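Local coordinates for autophagy protein 5 (Saccharomyces cerevisiae, PDB 2DYO) that takes part in autophagic vesicle formation and cytoplasm-to-vacuole transport, and is also required for mitophagy and nucleophagy, at residues N87-V92 / L273-G278. Numbering follows the deposited sequence.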
ATOM      1  N   ASN A  87       5.293  -4.861  -4.157  1.00 21.20           N
ATOM      2  CA  ASN A  87       4.011  -5.554  -4.053  1.00 20.50           C
ATOM      3  C   ASN A  87       3.175  -5.366  -2.783  1.00 22.30           C
ATOM      4  O   ASN A  87       2.408  -6.247  -2.401  1.00 20.96           O
ATOM      5  CB  ASN A  87       4.195  -7.057  -4.341  1.00 23.06           C
ATOM      6  CG  ASN A  87       5.247  -7.709  -3.463  1.00 23.19           C
ATOM      7  OD1 ASN A  87       4.942  -8.598  -2.660  1.00 28.34           O
ATOM      8  ND2 ASN A  87       6.490  -7.284  -3.616  1.00 21.31           N
ATOM      9  N   TYR A  88       3.335  -4.225  -2.126  1.00 18.83           N
ATOM     10  CA  TYR A  88       2.532  -3.900  -0.948  1.00 18.68           C
ATOM     11  C   TYR A  88       2.000  -2.513  -1.229  1.00 15.48           C
ATOM     12  O   TYR A  88       2.673  -1.722  -1.883  1.00 15.74           O
ATOM     13  CB  TYR A  88       3.378  -3.857   0.331  1.00 18.63           C
ATOM     14  CG  TYR A  88       3.804  -5.219   0.803  1.00 22.86           C
ATOM     15  CD1 TYR A  88       4.967  -5.811   0.320  1.00 22.45           C
ATOM     16  CD2 TYR A  88       3.016  -5.941   1.697  1.00 24.23           C
ATOM     17  CE1 TYR A  88       5.339  -7.096   0.716  1.00 24.93           C
ATOM     18  CE2 TYR A  88       3.374  -7.227   2.098  1.00 27.63           C
ATOM     19  CZ  TYR A  88       4.539  -7.795   1.601  1.00 27.99           C
ATOM     20  OH  TYR A  88       4.895  -9.063   1.992  1.00 29.23           O
ATOM     21  N   PRO A  89       0.787  -2.193  -0.750  1.00 16.12           N
ATOM     22  CA  PRO A  89       0.280  -0.844  -1.019  1.00 16.01           C
ATOM     23  C   PRO A  89       1.286   0.180  -0.510  1.00 16.50           C
ATOM     24  O   PRO A  89       1.940  -0.041   0.506  1.00 18.11           O
ATOM     25  CB  PRO A  89      -1.027  -0.794  -0.226  1.00 16.32           C
ATOM     26  CG  PRO A  89      -1.488  -2.229  -0.237  1.00 16.06           C
ATOM     27  CD  PRO A  89      -0.194  -2.992   0.005  1.00 17.48           C
ATOM     28  N   VAL A  90       1.394   1.301  -1.211  1.00 17.47           N
ATOM     29  CA  VAL A  90       2.308   2.371  -0.825  1.00 17.51           C
ATOM     30  C   VAL A  90       2.083   2.819   0.621  1.00 17.53           C
ATOM     31  O   VAL A  90       3.042   3.074   1.353  1.00 19.77           O
ATOM     32  CB  VAL A  90       2.138   3.590  -1.778  1.00 18.63           C
ATOM     33  CG1 VAL A  90       2.976   4.777  -1.298  1.00 19.83           C
ATOM     34  CG2 VAL A  90       2.560   3.188  -3.185  1.00 16.29           C
ATOM     35  N   GLY A  91       0.821   2.914   1.031  1.00 14.61           N
ATOM     36  CA  GLY A  91       0.524   3.340   2.390  1.00 15.29           C
ATOM     37  C   GLY A  91       1.026   2.357   3.433  1.00 16.01           C
ATOM     38  O   GLY A  91       1.422   2.749   4.534  1.00 16.00           O
ATOM     39  N   VAL A  92       0.986   1.072   3.096  1.00 16.75           N
ATOM     40  CA  VAL A  92       1.456   0.017   3.989  1.00 16.34           C
ATOM     41  C   VAL A  92       2.980   0.083   4.098  1.00 16.63           C
ATOM     42  O   VAL A  92       3.553  -0.130   5.173  1.00 16.37           O
ATOM     43  CB  VAL A  92       1.012  -1.378   3.473  1.00 16.37           C
ATOM     44  CG1 VAL A  92       1.657  -2.490   4.307  1.00 16.26           C
ATOM     45  CG2 VAL A  92      -0.520  -1.496   3.574  1.00 15.87           C
ATOM     46  N   LEU A 273     -11.222  -0.385   7.027  1.00 19.51           N
ATOM     47  CA  LEU A 273      -9.847   0.002   6.759  1.00 19.59           C
ATOM     48  C   LEU A 273      -8.981  -0.937   5.912  1.00 19.36           C
ATOM     49  O   LEU A 273      -7.777  -0.710   5.780  1.00 19.19           O
ATOM     50  CB  LEU A 273      -9.146   0.303   8.090  1.00 20.85           C
ATOM     51  CG  LEU A 273      -9.244   1.757   8.573  1.00 25.86           C
ATOM     52  CD1 LEU A 273     -10.676   2.270   8.469  1.00 26.37           C
ATOM     53  CD2 LEU A 273      -8.730   1.853   9.997  1.00 23.71           C
ATOM     54  N   ARG A 274      -9.567  -1.980   5.327  1.00 18.56           N
ATOM     55  CA  ARG A 274      -8.759  -2.875   4.495  1.00 19.44           C
ATOM     56  C   ARG A 274      -8.165  -2.063   3.348  1.00 17.90           C
ATOM     57  O   ARG A 274      -8.729  -1.043   2.947  1.00 16.12           O
ATOM     58  CB  ARG A 274      -9.604  -4.017   3.923  1.00 17.76           C
ATOM     59  CG  ARG A 274     -10.656  -3.575   2.914  1.00 20.40           C
ATOM     60  CD  ARG A 274     -11.382  -4.777   2.334  1.00 18.87           C
ATOM     61  NE  ARG A 274     -12.481  -4.375   1.458  1.00 21.53           N
ATOM     62  CZ  ARG A 274     -13.306  -5.224   0.854  1.00 20.78           C
ATOM     63  NH1 ARG A 274     -13.162  -6.529   1.027  1.00 23.98           N
ATOM     64  NH2 ARG A 274     -14.283  -4.763   0.082  1.00 21.96           N
ATOM     65  N   SER A 275      -7.026  -2.511   2.831  1.00 17.67           N
ATOM     66  CA  SER A 275      -6.357  -1.825   1.736  1.00 18.60           C
ATOM     67  C   SER A 275      -6.967  -2.200   0.380  1.00 17.87           C
ATOM     68  O   SER A 275      -7.836  -3.073   0.304  1.00 16.93           O
ATOM     69  CB  SER A 275      -4.863  -2.142   1.764  1.00 19.45           C
ATOM     70  OG  SER A 275      -4.287  -1.712   2.993  1.00 19.69           O
ATOM     71  N   PHE A 276      -6.493  -1.552  -0.684  1.00 17.28           N
ATOM     72  CA  PHE A 276      -7.029  -1.769  -2.028  1.00 18.48           C
ATOM     73  C   PHE A 276      -6.771  -3.141  -2.657  1.00 18.78           C
ATOM     74  O   PHE A 276      -7.292  -3.428  -3.734  1.00 18.06           O
ATOM     75  CB  PHE A 276      -6.539  -0.658  -2.974  1.00 17.74           C
ATOM     76  CG  PHE A 276      -5.192  -0.923  -3.584  1.00 17.57           C
ATOM     77  CD1 PHE A 276      -5.085  -1.321  -4.917  1.00 16.57           C
ATOM     78  CD2 PHE A 276      -4.030  -0.772  -2.833  1.00 15.01           C
ATOM     79  CE1 PHE A 276      -3.833  -1.571  -5.494  1.00 16.57           C
ATOM     80  CE2 PHE A 276      -2.770  -1.018  -3.397  1.00 18.07           C
ATOM     81  CZ  PHE A 276      -2.671  -1.419  -4.732  1.00 16.87           C
ATOM     82  N   ASP A 277      -5.973  -3.980  -2.001  1.00 18.94           N
ATOM     83  CA  ASP A 277      -5.717  -5.319  -2.525  1.00 20.11           C
ATOM     84  C   ASP A 277      -6.592  -6.333  -1.789  1.00 19.84           C
ATOM     85  O   ASP A 277      -6.448  -7.539  -1.974  1.00 18.59           O
ATOM     86  CB  ASP A 277      -4.240  -5.703  -2.384  1.00 18.48           C
ATOM     87  CG  ASP A 277      -3.781  -5.781  -0.940  1.00 21.51           C
ATOM     88  OD1 ASP A 277      -2.636  -6.229  -0.727  1.00 21.33           O
ATOM     89  OD2 ASP A 277      -4.545  -5.394  -0.025  1.00 19.13           O
ATOM     90  N   GLY A 278      -7.501  -5.827  -0.955  1.00 19.55           N
ATOM     91  CA  GLY A 278      -8.406  -6.699  -0.222  1.00 19.47           C
ATOM     92  C   GLY A 278      -7.946  -7.153   1.151  1.00 20.05           C
ATOM     93  O   GLY A 278      -8.742  -7.677   1.933  1.00 21.70           O
TER
HETATM   94  O   HOH W   1      -0.641  -6.004  -2.437  1.00 18.92           O
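A single water ties the carbonyl O of N87 to D277 OD1 at a buried joint between the two ubiquitin-like domains of Atg5, where P89 packs against F276, UblA supplying the start of helix 90-98 and UblB the loop after helix 266-273. The water donates to N87 O at 3.1 Å and to D277 OD1 at 2.6 Å; OD1 is also hydrogen-bonded to Y281, and OD2 to F279 N, so the carboxylate is fixed at both oxygens. P89, the N-cap residue of helix 90-98, illustrates how a proline at an N-cap can offer its ring as an apolar surface: its CB and CG bear obliquely on F276, with CG 3.6 Å from CE2, while CG also lies 3.9 Å from S275 CB. The F276 ring is placed by a chi1 of 85°, its CG lying between the backbone N and the carbonyl carbon, and P89 CA sits at the ring edge, in its plane. With an alanine here instead of F276, P89 CB and CG would probably lose their aromatic neighbour and Y47 its edge-to-face partner. Within the first turn of the helix, CB of V92 points toward the type I turn S275-G278, and its CG2 methyl stops 3.8 Å from S275 OG.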